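Local coordinates for alanine dehydrogenase (Archaeoglobus fulgidus, PDB 1OMO), which catalyses the NAD(+)-dependent oxidative deamination of L-alanine to pyruvate, and the reverse reductive amination, as a homodimer, at residues H57-A62 with D297-K302; L191-P196 with T211-I216; E229-A234 with I285-S290. All coordinates share one frame; numbering follows the deposited sequence.

Contact 1: H57-A62 with D297-K302; sequences HLMGYA and DVAVAK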
loop_
_atom_site.group_PDB
_atom_site.type_symbol
_atom_site.label_atom_id
_atom_site.label_comp_id
_atom_site.label_asym_id
_atom_site.label_seq_id
_atom_site.Cartn_x
_atom_site.Cartn_y
_atom_site.Cartn_z
ATOM N N HIS A 57 -3.266 -6.615 9.243
ATOM C CA HIS A 57 -2.578 -7.114 10.409
ATOM C C HIS A 57 -3.505 -8.040 11.208
ATOM O O HIS A 57 -4.643 -7.639 11.560
ATOM C CB HIS A 57 -2.174 -5.928 11.284
ATOM C CG HIS A 57 -1.595 -6.310 12.611
ATOM N ND1 HIS A 57 -1.689 -5.498 13.720
ATOM C CD2 HIS A 57 -0.904 -7.403 13.008
ATOM C CE1 HIS A 57 -1.087 -6.077 14.742
ATOM N NE2 HIS A 57 -0.603 -7.236 14.338
ATOM N N LEU A 58 -3.030 -9.267 11.471
ATOM C CA LEU A 58 -3.763 -10.251 12.293
ATOM C C LEU A 58 -2.951 -11.533 12.428
ATOM O O LEU A 58 -1.940 -11.726 11.736
ATOM C CB LEU A 58 -5.130 -10.605 11.699
ATOM C CG LEU A 58 -5.065 -11.652 10.583
ATOM C CD1 LEU A 58 -6.481 -12.176 10.223
ATOM C CD2 LEU A 58 -4.389 -11.009 9.380
ATOM N N MET A 59 -3.394 -12.410 13.322
ATOM C CA MET A 59 -2.727 -13.679 13.529
ATOM C C MET A 59 -1.241 -13.528 13.783
ATOM O O MET A 59 -0.476 -14.447 13.538
ATOM C CB MET A 59 -2.940 -14.585 12.313
ATOM C CG MET A 59 -4.393 -14.707 11.920
ATOM S SD MET A 59 -4.576 -15.663 10.444
ATOM C CE MET A 59 -6.169 -16.390 10.711
ATOM N N GLY A 60 -0.833 -12.362 14.251
ATOM C CA GLY A 60 0.558 -12.157 14.562
ATOM C C GLY A 60 1.465 -11.650 13.468
ATOM O O GLY A 60 2.674 -11.517 13.685
ATOM N N TYR A 61 0.912 -11.382 12.292
ATOM C CA TYR A 61 1.715 -10.858 11.194
ATOM C C TYR A 61 1.124 -9.608 10.595
ATOM O O TYR A 61 -0.017 -9.238 10.865
ATOM C CB TYR A 61 1.857 -11.869 10.066
ATOM C CG TYR A 61 2.692 -13.053 10.411
ATOM C CD1 TYR A 61 2.200 -14.047 11.241
ATOM C CD2 TYR A 61 3.969 -13.196 9.880
ATOM C CE1 TYR A 61 2.962 -15.171 11.530
ATOM C CE2 TYR A 61 4.747 -14.322 10.159
ATOM C CZ TYR A 61 4.230 -15.310 10.981
ATOM O OH TYR A 61 4.943 -16.465 11.194
ATOM N N ALA A 62 1.922 -8.944 9.787
ATOM C CA ALA A 62 1.440 -7.766 9.101
ATOM C C ALA A 62 1.981 -7.960 7.704
ATOM O O ALA A 62 2.956 -8.686 7.519
ATOM C CB ALA A 62 1.993 -6.497 9.734
ATOM N N ASP A 297 -5.363 -12.414 2.512
ATOM C CA ASP A 297 -4.031 -12.546 1.915
ATOM C C ASP A 297 -2.955 -12.675 3.022
ATOM O O ASP A 297 -2.056 -13.485 2.919
ATOM C CB ASP A 297 -3.752 -11.345 1.001
ATOM C CG ASP A 297 -4.742 -11.240 -0.127
ATOM O OD1 ASP A 297 -4.948 -12.266 -0.793
ATOM O OD2 ASP A 297 -5.318 -10.143 -0.363
ATOM N N VAL A 298 -3.055 -11.889 4.092
ATOM C CA VAL A 298 -2.061 -12.021 5.170
ATOM C C VAL A 298 -2.178 -13.369 5.907
ATOM O O VAL A 298 -1.162 -14.073 6.103
ATOM C CB VAL A 298 -2.151 -10.862 6.183
ATOM C CG1 VAL A 298 -1.119 -11.074 7.305
ATOM C CG2 VAL A 298 -1.857 -9.531 5.468
ATOM N N ALA A 299 -3.405 -13.742 6.283
ATOM C CA ALA A 299 -3.654 -15.019 6.971
ATOM C C ALA A 299 -3.018 -16.141 6.161
ATOM O O ALA A 299 -2.219 -16.942 6.657
ATOM C CB ALA A 299 -5.161 -15.272 7.102
ATOM N N VAL A 300 -3.362 -16.180 4.891
ATOM C CA VAL A 300 -2.829 -17.195 4.037
ATOM C C VAL A 300 -1.312 -17.075 3.828
ATOM O O VAL A 300 -0.632 -18.085 3.708
ATOM C CB VAL A 300 -3.571 -17.185 2.695
ATOM C CG1 VAL A 300 -2.615 -17.508 1.585
ATOM C CG2 VAL A 300 -4.712 -18.214 2.725
ATOM N N ALA A 301 -0.776 -15.865 3.762
ATOM C CA ALA A 301 0.665 -15.734 3.583
ATOM C C ALA A 301 1.409 -16.246 4.838
ATOM O O ALA A 301 2.530 -16.786 4.746
ATOM C CB ALA A 301 1.032 -14.279 3.283
ATOM N N LYS A 302 0.785 -16.085 6.004
ATOM C CA LYS A 302 1.381 -16.569 7.246
ATOM C C LYS A 302 1.592 -18.089 7.177
ATOM O O LYS A 302 2.607 -18.619 7.649
ATOM C CB LYS A 302 0.495 -16.252 8.450
ATOM C CG LYS A 302 0.684 -17.318 9.555
ATOM C CD LYS A 302 0.088 -16.937 10.890
ATOM C CE LYS A 302 0.486 -17.953 11.977
ATOM N NZ LYS A 302 0.177 -17.422 13.324
#

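Contact 2: L191-P196 with T211-I216; sequences LVTTTP and THINAI. With NAD (nicotinamide-adenine-dinucleotide), chain D.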
loop_
_atom_site.group_PDB
_atom_site.type_symbol
_atom_site.label_atom_id
_atom_site.label_comp_id
_atom_site.label_asym_id
_atom_site.label_seq_id
_atom_site.Cartn_x
_atom_site.Cartn_y
_atom_site.Cartn_z
ATOM N N LEU A 191 -25.181 -21.789 -6.374
ATOM C CA LEU A 191 -24.827 -21.202 -7.665
ATOM C C LEU A 191 -23.586 -20.302 -7.488
ATOM O O LEU A 191 -23.609 -19.361 -6.699
ATOM C CB LEU A 191 -26.028 -20.386 -8.195
ATOM C CG LEU A 191 -25.877 -19.550 -9.485
ATOM C CD1 LEU A 191 -25.597 -20.462 -10.690
ATOM C CD2 LEU A 191 -27.163 -18.731 -9.732
ATOM N N VAL A 192 -22.521 -20.619 -8.215
ATOM C CA VAL A 192 -21.252 -19.894 -8.171
ATOM C C VAL A 192 -21.080 -19.003 -9.423
ATOM O O VAL A 192 -20.784 -19.531 -10.490
ATOM C CB VAL A 192 -20.074 -20.891 -8.178
ATOM C CG1 VAL A 192 -18.762 -20.149 -8.053
ATOM C CG2 VAL A 192 -20.252 -21.929 -7.084
ATOM N N THR A 193 -21.254 -17.684 -9.321
ATOM C CA THR A 193 -21.070 -16.822 -10.496
ATOM C C THR A 193 -19.637 -16.297 -10.472
ATOM O O THR A 193 -19.204 -15.683 -9.530
ATOM C CB THR A 193 -22.079 -15.678 -10.533
ATOM O OG1 THR A 193 -21.815 -14.788 -9.464
ATOM C CG2 THR A 193 -23.535 -16.235 -10.412
ATOM N N THR A 194 -18.906 -16.512 -11.547
ATOM C CA THR A 194 -17.504 -16.181 -11.557
ATOM C C THR A 194 -17.052 -15.368 -12.783
ATOM O O THR A 194 -15.871 -15.369 -13.161
ATOM C CB THR A 194 -16.789 -17.550 -11.425
ATOM O OG1 THR A 194 -15.728 -17.474 -10.478
ATOM C CG2 THR A 194 -16.321 -18.035 -12.690
ATOM N N THR A 195 -17.992 -14.646 -13.393
ATOM C CA THR A 195 -17.681 -13.877 -14.594
ATOM C C THR A 195 -17.305 -12.430 -14.314
ATOM O O THR A 195 -17.577 -11.909 -13.242
ATOM C CB THR A 195 -18.880 -13.856 -15.581
ATOM O OG1 THR A 195 -19.845 -12.897 -15.140
ATOM C CG2 THR A 195 -19.566 -15.227 -15.641
ATOM N N PRO A 196 -16.638 -11.781 -15.274
ATOM C CA PRO A 196 -16.249 -10.377 -15.104
ATOM C C PRO A 196 -17.269 -9.508 -15.831
ATOM O O PRO A 196 -16.994 -8.381 -16.177
ATOM C CB PRO A 196 -14.884 -10.302 -15.777
ATOM C CG PRO A 196 -15.057 -11.285 -16.942
ATOM C CD PRO A 196 -15.802 -12.449 -16.291
ATOM N N THR A 211 -31.801 -21.340 -2.892
ATOM C CA THR A 211 -30.496 -21.288 -3.530
ATOM C C THR A 211 -29.510 -20.400 -2.770
ATOM O O THR A 211 -29.868 -19.330 -2.260
ATOM C CB THR A 211 -30.584 -20.724 -4.965
ATOM O OG1 THR A 211 -31.569 -21.450 -5.713
ATOM C CG2 THR A 211 -29.213 -20.835 -5.658
ATOM N N HIS A 212 -28.271 -20.874 -2.674
ATOM C CA HIS A 212 -27.233 -20.060 -2.087
ATOM C C HIS A 212 -26.328 -19.641 -3.239
ATOM O O HIS A 212 -25.817 -20.487 -3.949
ATOM C CB HIS A 212 -26.364 -20.800 -1.095
ATOM C CG HIS A 212 -25.135 -20.040 -0.781
ATOM N ND1 HIS A 212 -25.174 -18.807 -0.163
ATOM C CD2 HIS A 212 -23.857 -20.213 -1.196
ATOM C CE1 HIS A 212 -23.981 -18.251 -0.216
ATOM N NE2 HIS A 212 -23.163 -19.086 -0.842
ATOM N N ILE A 213 -26.107 -18.344 -3.407
ATOM C CA ILE A 213 -25.272 -17.868 -4.493
ATOM C C ILE A 213 -23.927 -17.311 -4.022
ATOM O O ILE A 213 -23.862 -16.403 -3.181
ATOM C CB ILE A 213 -25.973 -16.748 -5.290
ATOM C CG1 ILE A 213 -27.350 -17.195 -5.747
ATOM C CG2 ILE A 213 -25.138 -16.368 -6.538
ATOM C CD1 ILE A 213 -28.134 -16.067 -6.402
ATOM N N ASN A 214 -22.853 -17.883 -4.534
ATOM C CA ASN A 214 -21.557 -17.338 -4.215
ATOM C C ASN A 214 -21.354 -16.369 -5.378
ATOM O O ASN A 214 -21.127 -16.812 -6.510
ATOM C CB ASN A 214 -20.483 -18.421 -4.232
ATOM C CG ASN A 214 -20.182 -18.971 -2.855
ATOM O OD1 ASN A 214 -20.716 -18.512 -1.848
ATOM N ND2 ASN A 214 -19.327 -19.962 -2.811
ATOM N N ALA A 215 -21.521 -15.068 -5.132
ATOM C CA ALA A 215 -21.340 -14.064 -6.197
ATOM C C ALA A 215 -19.888 -13.594 -6.104
ATOM O O ALA A 215 -19.565 -12.731 -5.273
ATOM C CB ALA A 215 -22.302 -12.907 -5.983
ATOM N N ILE A 216 -19.023 -14.171 -6.950
ATOM C CA ILE A 216 -17.573 -13.903 -6.926
ATOM C C ILE A 216 -16.978 -12.959 -7.984
ATOM O O ILE A 216 -16.005 -12.248 -7.713
ATOM C CB ILE A 216 -16.719 -15.258 -7.057
ATOM C CG1 ILE A 216 -17.275 -16.381 -6.169
ATOM C CG2 ILE A 216 -15.253 -15.021 -6.575
ATOM C CD1 ILE A 216 -17.167 -16.075 -4.680
HETATM P PA NAD D . -10.983 -15.931 -16.220
HETATM O O1A NAD D . -10.920 -14.962 -17.342
HETATM O O2A NAD D . -10.048 -17.147 -16.237
HETATM O O5B NAD D . -12.460 -16.550 -15.813
HETATM C C5B NAD D . -13.734 -15.891 -16.213
HETATM C C4B NAD D . -14.501 -16.906 -17.100
HETATM O O4B NAD D . -15.775 -16.183 -17.402
HETATM C C3B NAD D . -13.913 -17.206 -18.559
HETATM O O3B NAD D . -13.734 -18.663 -18.768
HETATM C C2B NAD D . -14.911 -16.565 -19.554
HETATM O O2B NAD D . -15.024 -17.079 -20.832
HETATM C C1B NAD D . -16.207 -16.568 -18.686
HETATM N N9A NAD D . -17.135 -15.531 -19.029
HETATM C C8A NAD D . -16.959 -14.210 -19.389
HETATM N N7A NAD D . -18.088 -13.571 -19.611
HETATM C C5A NAD D . -19.082 -14.427 -19.414
HETATM C C6A NAD D . -20.535 -14.280 -19.497
HETATM N N6A NAD D . -21.097 -13.152 -19.848
HETATM N N1A NAD D . -21.251 -15.426 -19.197
HETATM C C2A NAD D . -20.689 -16.606 -18.846
HETATM N N3A NAD D . -19.291 -16.795 -18.758
HETATM C C4A NAD D . -18.531 -15.670 -19.034
HETATM O O3 NAD D . -10.867 -15.322 -14.675
HETATM P PN NAD D . -10.822 -15.987 -13.113
HETATM O O1N NAD D . -11.162 -17.450 -13.234
HETATM O O2N NAD D . -9.568 -15.500 -12.414
HETATM O O5D NAD D . -12.168 -15.176 -12.504
HETATM C C5D NAD D . -12.105 -13.672 -12.960
HETATM C C4D NAD D . -13.149 -12.833 -12.300
HETATM O O4D NAD D . -12.983 -13.012 -10.784
HETATM C C3D NAD D . -13.012 -11.294 -12.523
HETATM O O3D NAD D . -14.268 -10.607 -12.368
HETATM C C2D NAD D . -11.994 -10.950 -11.431
HETATM O O2D NAD D . -11.718 -9.594 -11.300
HETATM C C1D NAD D . -12.651 -11.699 -10.176
HETATM N N1N NAD D . -11.801 -12.127 -9.011
HETATM C C2N NAD D . -12.370 -11.709 -7.730
HETATM C C3N NAD D . -11.695 -12.268 -6.585
HETATM C C7N NAD D . -12.333 -11.780 -5.150
HETATM O O7N NAD D . -11.589 -11.807 -4.128
HETATM N N7N NAD D . -13.647 -11.387 -5.128
HETATM C C4N NAD D . -10.594 -13.157 -6.600
HETATM C C5N NAD D . -10.140 -13.489 -7.941
HETATM C C6N NAD D . -10.733 -12.989 -9.112
#

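Contact 3: E229-A234 with I285-S290; sequences EILKKA and ITIFDS. With NAD (nicotinamide-adenine-dinucleotide), chain D.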
loop_
_atom_site.group_PDB
_atom_site.type_symbol
_atom_site.label_atom_id
_atom_site.label_comp_id
_atom_site.label_asym_id
_atom_site.label_seq_id
_atom_site.Cartn_x
_atom_site.Cartn_y
_atom_site.Cartn_z
ATOM N N GLU A 229 -33.178 -7.900 -9.331
ATOM C CA GLU A 229 -34.363 -8.435 -8.643
ATOM C C GLU A 229 -33.996 -9.606 -7.720
ATOM O O GLU A 229 -34.755 -9.942 -6.813
ATOM C CB GLU A 229 -35.429 -8.904 -9.654
ATOM C CG GLU A 229 -36.167 -7.782 -10.427
ATOM C CD GLU A 229 -37.061 -6.902 -9.539
ATOM O OE1 GLU A 229 -37.725 -7.446 -8.638
ATOM O OE2 GLU A 229 -37.127 -5.670 -9.756
ATOM N N ILE A 230 -32.859 -10.253 -7.976
ATOM C CA ILE A 230 -32.414 -11.354 -7.123
ATOM C C ILE A 230 -31.968 -10.727 -5.807
ATOM O O ILE A 230 -32.260 -11.248 -4.742
ATOM C CB ILE A 230 -31.189 -12.115 -7.736
ATOM C CG1 ILE A 230 -31.569 -12.726 -9.081
ATOM C CG2 ILE A 230 -30.701 -13.202 -6.807
ATOM C CD1 ILE A 230 -30.379 -13.338 -9.851
ATOM N N LEU A 231 -31.275 -9.593 -5.886
ATOM C CA LEU A 231 -30.780 -8.907 -4.694
ATOM C C LEU A 231 -31.910 -8.501 -3.758
ATOM O O LEU A 231 -31.830 -8.719 -2.541
ATOM C CB LEU A 231 -29.939 -7.673 -5.079
ATOM C CG LEU A 231 -28.632 -7.913 -5.850
ATOM C CD1 LEU A 231 -27.874 -6.566 -6.065
ATOM C CD2 LEU A 231 -27.775 -8.905 -5.077
ATOM N N LYS A 232 -32.961 -7.922 -4.326
ATOM C CA LYS A 232 -34.127 -7.471 -3.546
ATOM C C LYS A 232 -34.786 -8.566 -2.702
ATOM O O LYS A 232 -35.306 -8.328 -1.617
ATOM C CB LYS A 232 -35.205 -6.931 -4.489
ATOM C CG LYS A 232 -34.812 -5.725 -5.270
ATOM C CD LYS A 232 -35.953 -5.339 -6.163
ATOM C CE LYS A 232 -35.614 -4.137 -6.992
ATOM N NZ LYS A 232 -36.774 -3.719 -7.827
ATOM N N LYS A 233 -34.751 -9.769 -3.249
ATOM C CA LYS A 233 -35.394 -10.955 -2.688
ATOM C C LYS A 233 -34.481 -11.856 -1.855
ATOM O O LYS A 233 -34.901 -12.941 -1.435
ATOM C CB LYS A 233 -35.995 -11.727 -3.889
ATOM C CG LYS A 233 -36.095 -13.241 -3.806
ATOM C CD LYS A 233 -36.631 -13.870 -5.140
ATOM C CE LYS A 233 -35.602 -13.827 -6.262
ATOM N NZ LYS A 233 -35.817 -14.910 -7.318
ATOM N N ALA A 234 -33.259 -11.401 -1.573
ATOM C CA ALA A 234 -32.323 -12.276 -0.875
ATOM C C ALA A 234 -31.695 -11.735 0.396
ATOM O O ALA A 234 -31.716 -10.535 0.664
ATOM C CB ALA A 234 -31.190 -12.707 -1.869
ATOM N N ILE A 285 -33.348 -17.109 -0.305
ATOM C CA ILE A 285 -32.249 -17.113 -1.253
ATOM C C ILE A 285 -31.122 -16.389 -0.549
ATOM O O ILE A 285 -31.316 -15.262 -0.118
ATOM C CB ILE A 285 -32.585 -16.320 -2.535
ATOM C CG1 ILE A 285 -33.675 -17.075 -3.303
ATOM C CG2 ILE A 285 -31.266 -16.099 -3.359
ATOM C CD1 ILE A 285 -34.152 -16.411 -4.618
ATOM N N THR A 286 -29.965 -17.032 -0.403
ATOM C CA THR A 286 -28.833 -16.364 0.246
ATOM C C THR A 286 -27.777 -15.986 -0.779
ATOM O O THR A 286 -27.639 -16.642 -1.824
ATOM C CB THR A 286 -28.180 -17.250 1.382
ATOM O OG1 THR A 286 -27.921 -18.572 0.883
ATOM C CG2 THR A 286 -29.079 -17.309 2.620
ATOM N N ILE A 287 -27.059 -14.903 -0.480
ATOM C CA ILE A 287 -26.000 -14.432 -1.337
ATOM C C ILE A 287 -24.752 -14.046 -0.551
ATOM O O ILE A 287 -24.824 -13.334 0.427
ATOM C CB ILE A 287 -26.384 -13.165 -2.168
ATOM C CG1 ILE A 287 -27.432 -13.467 -3.235
ATOM C CG2 ILE A 287 -25.109 -12.651 -2.895
ATOM C CD1 ILE A 287 -27.955 -12.195 -3.951
ATOM N N PHE A 288 -23.606 -14.550 -0.999
ATOM C CA PHE A 288 -22.343 -14.160 -0.420
ATOM C C PHE A 288 -21.662 -13.279 -1.510
ATOM O O PHE A 288 -21.288 -13.765 -2.573
ATOM C CB PHE A 288 -21.445 -15.365 -0.108
ATOM C CG PHE A 288 -20.021 -14.976 0.241
ATOM C CD1 PHE A 288 -18.942 -15.507 -0.453
ATOM C CD2 PHE A 288 -19.767 -14.088 1.278
ATOM C CE1 PHE A 288 -17.628 -15.160 -0.114
ATOM C CE2 PHE A 288 -18.470 -13.742 1.622
ATOM C CZ PHE A 288 -17.389 -14.277 0.930
ATOM N N ASP A 289 -21.539 -11.988 -1.216
ATOM C CA ASP A 289 -20.904 -10.997 -2.074
ATOM C C ASP A 289 -19.412 -10.925 -1.698
ATOM O O ASP A 289 -19.033 -10.308 -0.697
ATOM C CB ASP A 289 -21.546 -9.632 -1.850
ATOM C CG ASP A 289 -21.280 -8.682 -2.984
ATOM O OD1 ASP A 289 -21.916 -7.620 -3.019
ATOM O OD2 ASP A 289 -20.439 -8.994 -3.857
ATOM N N SER A 290 -18.580 -11.547 -2.524
ATOM C CA SER A 290 -17.164 -11.606 -2.277
ATOM C C SER A 290 -16.349 -10.551 -3.033
ATOM O O SER A 290 -16.508 -10.361 -4.237
ATOM C CB SER A 290 -16.703 -13.025 -2.609
ATOM O OG SER A 290 -15.315 -13.188 -2.579
HETATM P PA NAD D . -10.983 -15.931 -16.220
HETATM O O1A NAD D . -10.920 -14.962 -17.342
HETATM O O2A NAD D . -10.048 -17.147 -16.237
HETATM O O5B NAD D . -12.460 -16.550 -15.813
HETATM C C5B NAD D . -13.734 -15.891 -16.213
HETATM C C4B NAD D . -14.501 -16.906 -17.100
HETATM O O4B NAD D . -15.775 -16.183 -17.402
HETATM C C3B NAD D . -13.913 -17.206 -18.559
HETATM O O3B NAD D . -13.734 -18.663 -18.768
HETATM C C2B NAD D . -14.911 -16.565 -19.554
HETATM O O2B NAD D . -15.024 -17.079 -20.832
HETATM C C1B NAD D . -16.207 -16.568 -18.686
HETATM N N9A NAD D . -17.135 -15.531 -19.029
HETATM C C8A NAD D . -16.959 -14.210 -19.389
HETATM N N7A NAD D . -18.088 -13.571 -19.611
HETATM C C5A NAD D . -19.082 -14.427 -19.414
HETATM C C6A NAD D . -20.535 -14.280 -19.497
HETATM N N6A NAD D . -21.097 -13.152 -19.848
HETATM N N1A NAD D . -21.251 -15.426 -19.197
HETATM C C2A NAD D . -20.689 -16.606 -18.846
HETATM N N3A NAD D . -19.291 -16.795 -18.758
HETATM C C4A NAD D . -18.531 -15.670 -19.034
HETATM O O3 NAD D . -10.867 -15.322 -14.675
HETATM P PN NAD D . -10.822 -15.987 -13.113
HETATM O O1N NAD D . -11.162 -17.450 -13.234
HETATM O O2N NAD D . -9.568 -15.500 -12.414
HETATM O O5D NAD D . -12.168 -15.176 -12.504
HETATM C C5D NAD D . -12.105 -13.672 -12.960
HETATM C C4D NAD D . -13.149 -12.833 -12.300
HETATM O O4D NAD D . -12.983 -13.012 -10.784
HETATM C C3D NAD D . -13.012 -11.294 -12.523
HETATM O O3D NAD D . -14.268 -10.607 -12.368
HETATM C C2D NAD D . -11.994 -10.950 -11.431
HETATM O O2D NAD D . -11.718 -9.594 -11.300
HETATM C C1D NAD D . -12.651 -11.699 -10.176
HETATM N N1N NAD D . -11.801 -12.127 -9.011
HETATM C C2N NAD D . -12.370 -11.709 -7.730
HETATM C C3N NAD D . -11.695 -12.268 -6.585
HETATM C C7N NAD D . -12.333 -11.780 -5.150
HETATM O O7N NAD D . -11.589 -11.807 -4.128
HETATM N N7N NAD D . -13.647 -11.387 -5.128
HETATM C C4N NAD D . -10.594 -13.157 -6.600
HETATM C C5N NAD D . -10.140 -13.489 -7.941
HETATM C C6N NAD D . -10.733 -12.989 -9.112
HETATM O O HOH W 1 -34.960 -14.805 0.116
#

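Contact 1: H57-A62 with D297-K302
With CG swung opposite its backbone N (chi1 150°) and the rest of the chain extended, Lys302 passes over the CD1-CE1 side of the Tyr61 ring, crossing the tyrosine side chain at about a right angle, to reach Met59. The hydrogen bond from Lys302 NZ to Met59 O, 3.1 Å long, lies in the carbonyl plane. Lys302 CB sits 4.3 Å from the Tyr61 ring centroid in a CH-pi contact over one face, and Lys302 CD comes within 3.4 Å of Tyr61 CE1. The phenol end of Tyr61 is tied separately, through OH to Glu306. A methionine in place of Lys302 would probably leave Met59 O without its side-chain donor and the turn less firmly pinned to the helix. Met59 extends its side chain toward the helix, SD lying 3.4 Å from Ala299 CB. Leu58 CD2 packs 3.9 Å from Val298 CG1, which also meets Tyr61 CB. Asp297 forms salt bridges with Lys65, the probable proton donor/acceptor, and with NAD-binding Arg108. Residues 58 to 61 form a type I' turn, closing a beta hairpin between strands 50-58 and 61-69 whose tip packs on helix 294-311.

Contact 2: L191-P196 with T211-I216
Leu191 N reaches His212 O at 2.8 Å to begin the backbone bonding between the two strands, and Asn214 N gives a 2.7 Å hydrogen bond to Leu191 O. Thr193 N then donates to Asn214 O, and Ile216 N to Thr193 O, both nearly along the C=O axis. The pairing is parallel, the strand axes differing by 16°, and two CA-H...O contacts, from Ile213 CA to Leu191 O and from Val192 CA to Asn214 O, fill in between.

Apolar contacts are few. On one face of the sheet Leu191 CB lies 4.2 Å from Ile213 CG1, with Thr193 CG2 next to Ile213 CG2; on the Val192 side, Val192 CG1 comes 4.5 Å from CG1 of Ile216, just past the strand end.

His212 NE2 donates to Asn214 OD1 (2.7 Å, 162° at the hydrogen); the acceptor lies in the imidazole plane, but the donor stands above the amide plane. With ND2 bonded to Gly113 O, the Asn214 amide is held at both ends. The hydroxyl of Thr194 is buried and has no polar partner.

Cofactor contacts gather past the strand end. Thr195 has OG1 between its backbone N and carbonyl carbon (chi1 79°), which turns CG2 to the adenine face, 3.5 Å from NAD N3A, and Pro196 CA is 3.4 Å from NAD O3D. Thr195 N is hydrogen-bonded to OE2 of Glu225, a sodium ligand. Parallel strands whose C-terminal ends meet the dinucleotide are the hallmark of the Rossmann fold.

Contact 3: E229-A234 with I285-S290
No flat group enters the interface where Leu231 and Ile287 meet; the nearby Phe288 ring, on the other side of the strand, carries Ser290 CA 4.1 Å above one face, offset toward the rim, and packs against His212 and Asn214. The contact itself is aliphatic. Ile287 has CG1 opposite its carbonyl carbon (chi1 -69°) and brings CD1 against the side chains of the helix: CD1 lies 3.5 Å from Leu231 CD2, 4.1 Å from Ile230 CG2 and 3.9 Å from Ala234 CB. The Ile287 side chain crosses those of Ile230 and Leu231 at about a right angle. Ala234 CB is pressed close to the backbone, 3.1 Å from Ile285 O, and also touches Ile285 CG2. At the more open margin the Lys233 chain, bent at chi3, curls past Ile285 CD1, its CE 3.4 Å away. No direct hydrogen bond joins the two segments. Farther along the strand, Asp289 accepts backbone N-H groups of Glu249 and Ile250, which is likely to steady the loop that supplies sodium ligand Glu249. NAD-binding Ser290 follows, its O 3.2 Å from NAD N7N. Short, weakly bonded helix 228-232 thus packs on inner strand 285-289 of the parallel, Rossmann-type sheet, whose strand end reaches the nicotinamide carboxamide.

Contacts 2 and 3 are neighbours in one parallel sheet, their centres about 10 Å apart: strand 212-215 lies between strands 190-193 and 285-289, and Ile213 N and O probably bond to Thr286 O and Phe288 N. Both touch NAD. Contact 1 stands across the chain's centre, its own centre about 27 Å from that of contact 2 and about 30 Å from that of contact 3, on the mixed sheet of the other domain. Along the chain, contact 2 closes before contact 3 opens, and both fall between the segments of contact 1. Strand 285-289 is followed, after a short loop, by helix 294-311, which carries the chain from the cofactor back to the first domain, near Lys65.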